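Local coordinates for aldehyde dehydrogenase family protein (Pseudomonas syringae pv. tomato, PDB 6X9L) that oxidises long-chain aliphatic aldehydes such as octanal, probably to the corresponding carboxylic acids, with NAD+ as the likely electron acceptor, at residues S101-A106 and P188-L193; P263-P268 and E407-A412; L330-N335 and G370-P375; G420-G425 and Q442-Y447. The protein carries 1 engineered substitution. All blocks are in the same frame, centred on the assembly; numbering follows the deposited sequence.

Contact 1: S101-A106 and P188-L193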
loop_
_atom_site.group_PDB
_atom_site.type_symbol
_atom_site.label_atom_id
_atom_site.label_comp_id
_atom_site.label_asym_id
_atom_site.label_seq_id
_atom_site.Cartn_x
_atom_site.Cartn_y
_atom_site.Cartn_z
ATOM N N SER A 101 -6.785 -20.764 -25.036
ATOM C CA SER A 101 -6.722 -20.557 -26.477
ATOM C C SER A 101 -8.084 -20.167 -27.042
ATOM O O SER A 101 -8.200 -19.217 -27.829
ATOM C CB SER A 101 -6.212 -21.832 -27.152
ATOM O OG SER A 101 -5.954 -21.638 -28.529
ATOM N N LEU A 102 -9.129 -20.901 -26.650
ATOM C CA LEU A 102 -10.457 -20.641 -27.198
ATOM C C LEU A 102 -10.933 -19.228 -26.871
ATOM O O LEU A 102 -11.470 -18.524 -27.742
ATOM C CB LEU A 102 -11.458 -21.664 -26.665
ATOM C CG LEU A 102 -12.866 -21.471 -27.229
ATOM C CD1 LEU A 102 -12.850 -21.813 -28.694
ATOM C CD2 LEU A 102 -13.909 -22.304 -26.476
ATOM N N GLU A 103 -10.721 -18.783 -25.626
ATOM C CA GLU A 103 -11.341 -17.541 -25.180
ATOM C C GLU A 103 -10.542 -16.314 -25.601
ATOM O O GLU A 103 -11.139 -15.298 -25.962
ATOM C CB GLU A 103 -11.547 -17.559 -23.669
ATOM C CG GLU A 103 -10.289 -17.833 -22.892
ATOM C CD GLU A 103 -10.518 -17.871 -21.389
ATOM O OE1 GLU A 103 -11.688 -17.771 -20.957
ATOM O OE2 GLU A 103 -9.525 -17.984 -20.635
ATOM N N MET A 104 -9.200 -16.369 -25.575
ATOM C CA MET A 104 -8.426 -15.175 -25.912
ATOM C C MET A 104 -7.389 -15.418 -27.005
ATOM O O MET A 104 -6.485 -14.594 -27.186
ATOM C CB MET A 104 -7.740 -14.588 -24.678
ATOM C CG MET A 104 -7.011 -15.588 -23.814
ATOM S SD MET A 104 -5.441 -16.139 -24.474
ATOM C CE MET A 104 -4.539 -14.606 -24.664
ATOM N N GLY A 105 -7.501 -16.517 -27.742
ATOM C CA GLY A 105 -6.746 -16.654 -28.968
ATOM C C GLY A 105 -5.282 -17.031 -28.842
ATOM O O GLY A 105 -4.578 -17.029 -29.862
ATOM N N ALA A 106 -4.797 -17.373 -27.645
ATOM C CA ALA A 106 -3.400 -17.779 -27.492
ATOM C C ALA A 106 -3.090 -19.002 -28.348
ATOM O O ALA A 106 -3.773 -20.026 -28.255
ATOM C CB ALA A 106 -3.092 -18.093 -26.029
ATOM N N PRO A 188 -13.533 -15.684 -19.446
ATOM C CA PRO A 188 -14.176 -16.322 -18.294
ATOM C C PRO A 188 -14.130 -17.839 -18.305
ATOM O O PRO A 188 -14.357 -18.460 -17.265
ATOM C CB PRO A 188 -15.615 -15.840 -18.414
ATOM C CG PRO A 188 -15.808 -15.790 -19.907
ATOM C CD PRO A 188 -14.501 -15.317 -20.489
ATOM N N LEU A 189 -13.852 -18.452 -19.457
ATOM C CA LEU A 189 -14.019 -19.898 -19.576
ATOM C C LEU A 189 -12.977 -20.661 -18.760
ATOM O O LEU A 189 -13.300 -21.675 -18.123
ATOM C CB LEU A 189 -13.960 -20.308 -21.044
ATOM C CG LEU A 189 -14.951 -19.505 -21.883
ATOM C CD1 LEU A 189 -14.938 -19.961 -23.346
ATOM C CD2 LEU A 189 -16.338 -19.558 -21.257
ATOM N N SER A 190 -11.721 -20.199 -18.781
ATOM C CA SER A 190 -10.672 -20.891 -18.047
ATOM C C SER A 190 -10.841 -20.694 -16.550
ATOM O O SER A 190 -10.602 -21.620 -15.764
ATOM C CB SER A 190 -9.290 -20.422 -18.528
ATOM O OG SER A 190 -9.072 -19.022 -18.365
ATOM N N ALA A 191 -11.293 -19.511 -16.137
ATOM C CA ALA A 191 -11.670 -19.317 -14.743
ATOM C C ALA A 191 -12.752 -20.317 -14.323
ATOM O O ALA A 191 -12.704 -20.865 -13.216
ATOM C CB ALA A 191 -12.130 -17.870 -14.528
ATOM N N LEU A 192 -13.726 -20.585 -15.204
ATOM C CA LEU A 192 -14.748 -21.582 -14.895
ATOM C C LEU A 192 -14.133 -22.944 -14.602
ATOM O O LEU A 192 -14.538 -23.616 -13.650
ATOM C CB LEU A 192 -15.753 -21.691 -16.040
ATOM C CG LEU A 192 -16.819 -20.605 -16.167
ATOM C CD1 LEU A 192 -17.694 -20.903 -17.372
ATOM C CD2 LEU A 192 -17.653 -20.496 -14.900
ATOM N N LEU A 193 -13.163 -23.375 -15.416
ATOM C CA LEU A 193 -12.447 -24.629 -15.152
ATOM C C LEU A 193 -11.648 -24.557 -13.858
ATOM O O LEU A 193 -11.571 -25.538 -13.109
ATOM C CB LEU A 193 -11.502 -24.959 -16.307
ATOM C CG LEU A 193 -12.139 -25.383 -17.615
ATOM C CD1 LEU A 193 -11.048 -25.628 -18.670
ATOM C CD2 LEU A 193 -12.950 -26.617 -17.367
#
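E103, near the C-terminal end of helix 93-104, turns its carboxylate to P188, L189 and S190 at the N-terminal end of helix 188-201. This second helix links the parallel strands 178-182 and 208-210 as a beta-alpha-beta crossover of the nucleotide-binding domain, so the contact joins helix 93-104 to that crossover helix. At P188 the ring nitrogen has no hydrogen to give, and its CD merely packs against E103 OE1. L189 comes next and does two things. Its N lies 2.7 Å from E103 OE1 but makes a weak, poorly aligned hydrogen bond, while its CD1 lies 4.0 Å from CD2 of L102, the two leucine side chains slanting past each other. V36 of strand 33-38 packs on the same leucine. S190 follows with a backbone bond to the same oxygen, S190 N to E103 OE1 at 3.3 Å and straighter, at 158°. Every contact made through OE1 should be read with caution, because that atom sits too near another part of the model. The carboxylate gets there because chi1 (55°) puts CG between the backbone N and the carbonyl carbon of E103, after which the chain runs out fully extended. An acid facing the amide end of a helix would probably be stabilised in its charged form by the helix dipole. P161 packs against both E103 and S190. The other carboxylate oxygen is gripped by a hydroxyl: S190 OG donates to E103 OE2 over 2.5 Å, from the syn side and 22° out of the carboxylate plane.

Contact 2: P263-P268 and E407-A412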
loop_
_atom_site.group_PDB
_atom_site.type_symbol
_atom_site.label_atom_id
_atom_site.label_comp_id
_atom_site.label_asym_id
_atom_site.label_seq_id
_atom_site.Cartn_x
_atom_site.Cartn_y
_atom_site.Cartn_z
ATOM N N PRO A 263 11.434 -0.637 -21.350
ATOM C CA PRO A 263 12.541 -0.428 -22.288
ATOM C C PRO A 263 13.434 -1.652 -22.406
ATOM O O PRO A 263 13.539 -2.478 -21.499
ATOM C CB PRO A 263 13.306 0.747 -21.667
ATOM C CG PRO A 263 13.065 0.607 -20.194
ATOM C CD PRO A 263 11.659 0.019 -20.052
ATOM N N ASN A 264 14.076 -1.755 -23.567
ATOM C CA ASN A 264 15.125 -2.734 -23.834
ATOM C C ASN A 264 16.325 -1.941 -24.357
ATOM O O ASN A 264 16.327 -1.496 -25.513
ATOM C CB ASN A 264 14.649 -3.789 -24.829
ATOM C CG ASN A 264 15.620 -4.942 -24.979
ATOM O OD1 ASN A 264 16.585 -5.061 -24.221
ATOM N ND2 ASN A 264 15.367 -5.802 -25.956
ATOM N N ILE A 265 17.323 -1.738 -23.490
ATOM C CA ILE A 265 18.554 -1.043 -23.852
ATOM C C ILE A 265 19.569 -2.068 -24.340
ATOM O O ILE A 265 19.952 -2.975 -23.595
ATOM C CB ILE A 265 19.141 -0.254 -22.671
ATOM C CG1 ILE A 265 18.240 0.904 -22.219
ATOM C CG2 ILE A 265 20.522 0.281 -23.047
ATOM C CD1 ILE A 265 18.832 1.686 -21.042
ATOM N N LEU A 266 20.016 -1.915 -25.582
ATOM C CA LEU A 266 21.187 -2.617 -26.082
ATOM C C LEU A 266 22.391 -1.693 -25.890
ATOM O O LEU A 266 22.502 -0.651 -26.547
ATOM C CB LEU A 266 20.997 -3.027 -27.545
ATOM C CG LEU A 266 20.066 -4.239 -27.728
ATOM C CD1 LEU A 266 18.710 -4.066 -26.977
ATOM C CD2 LEU A 266 19.833 -4.550 -29.201
ATOM N N LEU A 267 23.262 -2.065 -24.953
ATOM C CA LEU A 267 24.510 -1.362 -24.725
ATOM C C LEU A 267 25.465 -1.586 -25.900
ATOM O O LEU A 267 25.360 -2.588 -26.615
ATOM C CB LEU A 267 25.140 -1.856 -23.422
ATOM C CG LEU A 267 24.316 -1.558 -22.162
ATOM C CD1 LEU A 267 24.853 -2.306 -20.989
ATOM C CD2 LEU A 267 24.295 -0.064 -21.853
ATOM N N PRO A 268 26.400 -0.658 -26.126
ATOM C CA PRO A 268 27.220 -0.718 -27.352
ATOM C C PRO A 268 28.030 -1.998 -27.515
ATOM O O PRO A 268 28.363 -2.366 -28.652
ATOM C CB PRO A 268 28.140 0.499 -27.213
ATOM C CG PRO A 268 27.435 1.415 -26.296
ATOM C CD PRO A 268 26.640 0.572 -25.354
ATOM N N GLU A 407 22.455 8.881 -21.912
ATOM C CA GLU A 407 21.248 9.248 -22.640
ATOM C C GLU A 407 20.279 8.078 -22.735
ATOM O O GLU A 407 19.057 8.254 -22.606
ATOM C CB GLU A 407 21.634 9.742 -24.029
ATOM C CG GLU A 407 20.480 9.922 -24.965
ATOM C CD GLU A 407 20.920 10.574 -26.252
ATOM O OE1 GLU A 407 22.025 11.168 -26.254
ATOM O OE2 GLU A 407 20.170 10.495 -27.250
ATOM N N ALA A 408 20.811 6.876 -22.964
ATOM C CA ALA A 408 19.967 5.694 -23.081
ATOM C C ALA A 408 19.177 5.457 -21.804
ATOM O O ALA A 408 17.995 5.093 -21.850
ATOM C CB ALA A 408 20.828 4.477 -23.421
ATOM N N VAL A 409 19.811 5.676 -20.651
ATOM C CA VAL A 409 19.119 5.519 -19.373
ATOM C C VAL A 409 18.010 6.562 -19.237
ATOM O O VAL A 409 16.886 6.255 -18.799
ATOM C CB VAL A 409 20.135 5.582 -18.207
ATOM C CG1 VAL A 409 19.427 5.667 -16.860
ATOM C CG2 VAL A 409 21.082 4.366 -18.237
ATOM N N ALA A 410 18.296 7.810 -19.629
ATOM C CA ALA A 410 17.293 8.865 -19.529
ATOM C C ALA A 410 16.062 8.544 -20.377
ATOM O O ALA A 410 14.923 8.769 -19.950
ATOM C CB ALA A 410 17.901 10.204 -19.940
ATOM N N ILE A 411 16.274 8.011 -21.579
ATOM C CA ILE A 411 15.164 7.584 -22.420
ATOM C C ILE A 411 14.415 6.431 -21.768
ATOM O O ILE A 411 13.176 6.397 -21.762
ATOM C CB ILE A 411 15.687 7.197 -23.815
ATOM C CG1 ILE A 411 16.303 8.403 -24.506
ATOM C CG2 ILE A 411 14.585 6.601 -24.673
ATOM C CD1 ILE A 411 16.784 8.103 -25.890
ATOM N N ALA A 412 15.148 5.459 -21.220
ATOM C CA ALA A 412 14.483 4.326 -20.594
ATOM C C ALA A 412 13.569 4.790 -19.461
ATOM O O ALA A 412 12.444 4.305 -19.324
ATOM C CB ALA A 412 15.519 3.318 -20.090
#
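I265 reaches from strand 263-266 to A408, V409 and A412 on one side of helix 405-413. The strand is an interior one of the catalytic domain's seven-stranded sheet, between 296-300 and 422-424, and the helix packs along one face of that sheet. The two short segments run antiparallel, at 171°, with their axes 9.1 Å apart at closest approach, a spacing bridged chiefly by I265, with P263 beside it. From CB, which is directed at the helix, chi1 of -65° puts CG1 opposite the carbonyl carbon. CB and CG1 act as the stem, and chi2, near 180°, extends it straight to CD1. That methyl does the touching: it lies 3.6 Å from A408 O, 3.8 Å from A412 CB and 4.2 Å from A408 CB, with V409 CG2 more distant at 4.5 Å. The carbonyl it meets is engaged in the helix, since A412 N donates to A408 O. Two residues earlier, on the same face of the strand, P263 adds a second apolar patch, its CG 3.7 Å from A412 CB, one methyl serving both residues. I438 lies against I265 and A412. No hydrogen bond crosses between the segments, although A412 O has a weak one with R296 NH2. The chemistry is that of a buried hydrocarbon seam: small alanines let the helix lie close, and between these two segments shape and apolar burial do the work.

Contact 3: L330-N335 and G370-P375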
loop_
_atom_site.group_PDB
_atom_site.type_symbol
_atom_site.label_atom_id
_atom_site.label_comp_id
_atom_site.label_asym_id
_atom_site.label_seq_id
_atom_site.Cartn_x
_atom_site.Cartn_y
_atom_site.Cartn_z
ATOM N N LEU A 330 2.038 -16.879 -33.267
ATOM C CA LEU A 330 1.136 -15.879 -32.707
ATOM C C LEU A 330 -0.261 -16.104 -33.256
ATOM O O LEU A 330 -0.431 -16.353 -34.459
ATOM C CB LEU A 330 1.604 -14.470 -33.027
ATOM C CG LEU A 330 3.008 -14.101 -32.539
ATOM C CD1 LEU A 330 3.284 -12.595 -32.744
ATOM C CD2 LEU A 330 3.197 -14.508 -31.090
ATOM N N GLY A 331 -1.246 -16.056 -32.360
ATOM C CA GLY A 331 -2.643 -16.082 -32.719
ATOM C C GLY A 331 -3.141 -14.668 -32.955
ATOM O O GLY A 331 -2.358 -13.761 -33.235
ATOM N N PRO A 332 -4.447 -14.450 -32.869
ATOM C CA PRO A 332 -4.981 -13.102 -33.070
ATOM C C PRO A 332 -4.892 -12.273 -31.792
ATOM O O PRO A 332 -4.621 -12.775 -30.693
ATOM C CB PRO A 332 -6.435 -13.354 -33.470
ATOM C CG PRO A 332 -6.779 -14.663 -32.820
ATOM C CD PRO A 332 -5.509 -15.471 -32.803
ATOM N N ILE A 333 -5.095 -10.961 -31.963
ATOM C CA ILE A 333 -5.388 -10.134 -30.812
ATOM C C ILE A 333 -6.579 -10.768 -30.111
ATOM O O ILE A 333 -7.407 -11.438 -30.743
ATOM C CB ILE A 333 -5.663 -8.683 -31.233
ATOM C CG1 ILE A 333 -4.353 -8.049 -31.670
ATOM C CG2 ILE A 333 -6.247 -7.862 -30.075
ATOM C CD1 ILE A 333 -3.366 -7.948 -30.530
ATOM N N ALA A 334 -6.643 -10.600 -28.787
ATOM C CA ALA A 334 -7.536 -11.398 -27.948
ATOM C C ALA A 334 -9.024 -11.098 -28.146
ATOM O O ALA A 334 -9.856 -11.964 -27.836
ATOM C CB ALA A 334 -7.170 -11.184 -26.482
ATOM N N ASN A 335 -9.381 -9.905 -28.637
ATOM C CA ASN A 335 -10.786 -9.525 -28.767
ATOM C C ASN A 335 -10.941 -8.249 -29.601
ATOM O O ASN A 335 -9.988 -7.483 -29.813
ATOM C CB ASN A 335 -11.458 -9.344 -27.396
ATOM C CG ASN A 335 -10.661 -8.451 -26.428
ATOM O OD1 ASN A 335 -10.626 -7.228 -26.582
ATOM N ND2 ASN A 335 -10.058 -9.066 -25.401
ATOM N N GLY A 370 -11.137 -13.081 -38.025
ATOM C CA GLY A 370 -10.315 -13.144 -36.832
ATOM C C GLY A 370 -9.461 -11.893 -36.649
ATOM O O GLY A 370 -9.017 -11.254 -37.614
ATOM N N PHE A 371 -9.206 -11.545 -35.388
ATOM C CA PHE A 371 -8.553 -10.277 -35.056
ATOM C C PHE A 371 -7.053 -10.321 -35.250
ATOM O O PHE A 371 -6.286 -9.823 -34.427
ATOM C CB PHE A 371 -8.923 -9.881 -33.631
ATOM C CG PHE A 371 -10.403 -9.737 -33.450
ATOM C CD1 PHE A 371 -11.133 -8.899 -34.302
ATOM C CD2 PHE A 371 -11.080 -10.498 -32.517
ATOM C CE1 PHE A 371 -12.498 -8.790 -34.190
ATOM C CE2 PHE A 371 -12.449 -10.396 -32.403
ATOM C CZ PHE A 371 -13.159 -9.539 -33.247
ATOM N N TYR A 372 -6.635 -10.890 -36.371
ATOM C CA TYR A 372 -5.224 -11.097 -36.643
ATOM C C TYR A 372 -4.559 -9.768 -36.983
ATOM O O TYR A 372 -4.990 -9.075 -37.909
ATOM C CB TYR A 372 -5.085 -12.096 -37.785
ATOM C CG TYR A 372 -5.536 -13.496 -37.424
ATOM C CD1 TYR A 372 -4.670 -14.388 -36.795
ATOM C CD2 TYR A 372 -6.827 -13.927 -37.704
ATOM C CE1 TYR A 372 -5.074 -15.665 -36.461
ATOM C CE2 TYR A 372 -7.235 -15.195 -37.381
ATOM C CZ TYR A 372 -6.354 -16.057 -36.757
ATOM O OH TYR A 372 -6.764 -17.315 -36.428
ATOM N N THR A 373 -3.506 -9.417 -36.252
ATOM C CA THR A 373 -2.852 -8.120 -36.384
ATOM C C THR A 373 -1.409 -8.314 -36.843
ATOM O O THR A 373 -0.732 -9.249 -36.419
ATOM C CB THR A 373 -2.910 -7.355 -35.045
ATOM O OG1 THR A 373 -4.261 -6.946 -34.780
ATOM C CG2 THR A 373 -2.034 -6.128 -35.073
ATOM N N ARG A 374 -0.936 -7.455 -37.712
ATOM C CA ARG A 374 0.407 -7.653 -38.259
ATOM C C ARG A 374 1.464 -7.248 -37.234
ATOM O O ARG A 374 1.331 -6.198 -36.606
ATOM C CB ARG A 374 0.583 -6.842 -39.530
ATOM C CG ARG A 374 -0.493 -7.115 -40.566
ATOM C CD ARG A 374 -0.568 -6.007 -41.613
ATOM N NE ARG A 374 0.661 -5.842 -42.376
ATOM C CZ ARG A 374 0.924 -4.763 -43.108
ATOM N NH1 ARG A 374 0.045 -3.775 -43.131
ATOM N NH2 ARG A 374 2.056 -4.659 -43.804
ATOM N N PRO A 375 2.511 -8.052 -37.033
ATOM C CA PRO A 375 3.628 -7.630 -36.168
ATOM C C PRO A 375 4.307 -6.396 -36.734
ATOM O O PRO A 375 4.800 -6.409 -37.862
ATOM C CB PRO A 375 4.560 -8.846 -36.187
ATOM C CG PRO A 375 3.663 -9.999 -36.502
ATOM C CD PRO A 375 2.665 -9.449 -37.473
HETATM O O HOH W 1 -2.361 -11.457 -34.689
#
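P332 runs alongside Y372 in the same direction, its CB over the tyrosine ring, where the loop leading into helix 336-351 meets the loop between strands 355-358 and 376-379, around an inverse gamma turn centred on F371. P332 CB stands 3.9 Å from the ring centroid of Y372 and only 11° off its normal, the geometry of a CH-pi contact over the face; P332 CD lies 3.7 Å from Y372 CE1, nearer the rim. The turn sends the adjacent F371 side chain a different way. With CG opposite its own carbonyl carbon (chi1 -59°), the phenylalanine ring lies with one face against the backbone of N335, whose C is 3.7 Å from F371 CD2. N335 itself is the N-cap of helix 336-351, its OD1 accepting from Q338 N. The backbones also join directly: I333 N donates to F371 O at 3.0 Å, from well above the carbonyl plane. The side chains of I333 and T373 pass at a slant, I333 CG1 touching T373 OG1. A water bridges the backbones as well, donating to G331 O at 2.7 Å and accepting from T373 N at 2.8 Å.

Contact 4: G420-G425 and Q442-Y447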
loop_
_atom_site.group_PDB
_atom_site.type_symbol
_atom_site.label_atom_id
_atom_site.label_comp_id
_atom_site.label_asym_id
_atom_site.label_seq_id
_atom_site.Cartn_x
_atom_site.Cartn_y
_atom_site.Cartn_z
ATOM N N GLY A 420 8.727 -3.142 -15.898
ATOM C CA GLY A 420 9.877 -3.955 -16.211
ATOM C C GLY A 420 10.838 -3.233 -17.136
ATOM O O GLY A 420 10.641 -2.061 -17.462
ATOM N N ALA A 421 11.878 -3.943 -17.573
ATOM C CA ALA A 421 12.979 -3.359 -18.328
ATOM C C ALA A 421 13.962 -4.465 -18.693
ATOM O O ALA A 421 14.050 -5.490 -18.009
ATOM C CB ALA A 421 13.685 -2.267 -17.523
ATOM N N HIS A 422 14.733 -4.224 -19.765
ATOM C CA HIS A 422 15.708 -5.176 -20.286
ATOM C C HIS A 422 17.043 -4.502 -20.593
ATOM O O HIS A 422 17.084 -3.369 -21.079
ATOM C CB HIS A 422 15.174 -5.842 -21.545
ATOM C CG HIS A 422 14.152 -6.895 -21.271
ATOM N ND1 HIS A 422 14.423 -8.241 -21.385
ATOM C CD2 HIS A 422 12.859 -6.800 -20.878
ATOM C CE1 HIS A 422 13.339 -8.930 -21.072
ATOM N NE2 HIS A 422 12.378 -8.079 -20.762
ATOM N N VAL A 423 18.145 -5.203 -20.332
ATOM C CA VAL A 423 19.468 -4.702 -20.673
ATOM C C VAL A 423 20.220 -5.797 -21.417
ATOM O O VAL A 423 20.220 -6.961 -20.990
ATOM C CB VAL A 423 20.252 -4.245 -19.432
ATOM C CG1 VAL A 423 21.623 -3.712 -19.833
ATOM C CG2 VAL A 423 19.482 -3.156 -18.708
ATOM N N GLN A 424 20.814 -5.426 -22.558
ATOM C CA GLN A 424 21.688 -6.283 -23.352
ATOM C C GLN A 424 23.092 -5.701 -23.296
ATOM O O GLN A 424 23.288 -4.512 -23.574
ATOM C CB GLN A 424 21.218 -6.377 -24.801
ATOM C CG GLN A 424 19.758 -6.715 -24.967
ATOM C CD GLN A 424 19.282 -7.739 -23.965
ATOM O OE1 GLN A 424 20.035 -8.640 -23.560
ATOM N NE2 GLN A 424 18.022 -7.597 -23.534
ATOM N N GLY A 425 24.057 -6.528 -22.934
ATOM C CA GLY A 425 25.415 -6.057 -22.803
ATOM C C GLY A 425 26.382 -7.206 -22.627
ATOM O O GLY A 425 26.029 -8.232 -22.032
ATOM N N GLN A 442 11.379 -4.791 -12.227
ATOM C CA GLN A 442 12.292 -5.830 -12.666
ATOM C C GLN A 442 13.152 -5.327 -13.816
ATOM O O GLN A 442 12.671 -4.611 -14.700
ATOM C CB GLN A 442 11.537 -7.091 -13.069
ATOM C CG GLN A 442 11.089 -7.909 -11.893
ATOM C CD GLN A 442 10.586 -9.270 -12.325
ATOM O OE1 GLN A 442 10.471 -9.531 -13.508
ATOM N NE2 GLN A 442 10.296 -10.146 -11.363
ATOM N N VAL A 443 14.431 -5.695 -13.783
ATOM C CA VAL A 443 15.339 -5.503 -14.906
ATOM C C VAL A 443 15.954 -6.854 -15.234
ATOM O O VAL A 443 16.432 -7.553 -14.334
ATOM C CB VAL A 443 16.440 -4.471 -14.601
ATOM C CG1 VAL A 443 17.144 -4.065 -15.883
ATOM C CG2 VAL A 443 15.873 -3.251 -13.832
ATOM N N HIS A 444 15.935 -7.213 -16.519
ATOM C CA HIS A 444 16.362 -8.521 -17.008
ATOM C C HIS A 444 17.604 -8.377 -17.875
ATOM O O HIS A 444 17.592 -7.644 -18.870
ATOM C CB HIS A 444 15.254 -9.196 -17.817
ATOM C CG HIS A 444 14.020 -9.497 -17.027
ATOM N ND1 HIS A 444 13.573 -10.782 -16.800
ATOM C CD2 HIS A 444 13.126 -8.678 -16.423
ATOM C CE1 HIS A 444 12.462 -10.738 -16.086
ATOM N NE2 HIS A 444 12.176 -9.474 -15.836
ATOM N N LEU A 445 18.648 -9.126 -17.530
ATOM C CA LEU A 445 19.952 -9.014 -18.170
ATOM C C LEU A 445 20.160 -10.152 -19.159
ATOM O O LEU A 445 20.103 -11.330 -18.778
ATOM C CB LEU A 445 21.047 -9.040 -17.117
ATOM C CG LEU A 445 20.839 -8.057 -15.981
ATOM C CD1 LEU A 445 22.012 -8.162 -15.038
ATOM C CD2 LEU A 445 20.720 -6.645 -16.535
ATOM N N ASN A 446 20.423 -9.802 -20.421
ATOM C CA ASN A 446 20.744 -10.784 -21.457
ATOM C C ASN A 446 19.750 -11.951 -21.450
ATOM O O ASN A 446 20.124 -13.126 -21.493
ATOM C CB ASN A 446 22.182 -11.281 -21.290
ATOM C CG ASN A 446 23.197 -10.156 -21.347
ATOM O OD1 ASN A 446 23.143 -9.296 -22.224
ATOM N ND2 ASN A 446 24.124 -10.151 -20.398
ATOM N N TYR A 447 18.469 -11.612 -21.355
ATOM C CA TYR A 447 17.348 -12.530 -21.540
ATOM C C TYR A 447 17.414 -13.725 -20.601
ATOM O O TYR A 447 17.368 -14.886 -21.046
ATOM C CB TYR A 447 17.277 -12.969 -23.001
ATOM C CG TYR A 447 17.216 -11.777 -23.935
ATOM C CD1 TYR A 447 16.121 -10.927 -23.943
ATOM C CD2 TYR A 447 18.271 -11.483 -24.791
ATOM C CE1 TYR A 447 16.069 -9.820 -24.778
ATOM C CE2 TYR A 447 18.222 -10.382 -25.641
ATOM C CZ TYR A 447 17.125 -9.552 -25.625
ATOM O OH TYR A 447 17.090 -8.457 -26.468
#
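Chi1 of -50° sets CG of Q424 opposite its carbonyl carbon, and chi2 of -39° then folds the chain, so that the amide comes to lie flat over one face of the Y447 ring. The two planes are 7° apart, with Q424 NE2 3.0 Å above the ring, displaced toward its rim. N264 fixes both partners from the neighbouring strand, its OD1 accepting from Q424 NE2 and its ND2 bonding to Y447 OH. Further along the same face, H422 and H444 have nearly parallel rings that barely overlap, their centroids 5.1 Å apart; it is H444 CB that lies over the H422 ring, 4.0 Å from its centroid. The H444 ring is held by its NE2 donating to Q442 OE1 of the same strand. On the reverse face, V423 CG2 meets V443 CG1 at 3.8 Å, beneath helix 428-435. The backbones are laced by H444 N to A421 O, V423 N to H444 O at 2.9 Å, and N446 N to V423 O, also 2.9 Å. N446 then continues the pairing with its side chain, OD1 taking G425 N on a lone pair in the carbonyl plane, at 3.0 Å. Parallel strands 422-424 and 442-445, joined through helix 428-435, form a classic beta-alpha-beta unit; beyond Q442, V443 and H444 the sheet runs on into a strand of the second subunit, an intersubunit sheet of the aldehyde dehydrogenase fold.

Overall arrangement
The four contacts form two touching pairs; contact 1 lies across the chain's centre from contacts 2 and 4, about 21 Å from contact 2 by nearest atoms. Contacts 1 and 3, centres 16 Å apart, touch through G105 O and P332 CD, at 3.5 Å. Contacts 2 and 4, centres 10 Å apart, share one sheet and a probable backbone bond, P263 O to H422 N at 2.7 Å. The N335 side chain of contact 3 comes within about 6 Å of NAD, and that of H444 in contact 4 within about 7 Å of octanal. The P188 side chain of contact 1 is about 10 Å from NAD, and that of P263 in contact 2 about 13 Å from either ligand.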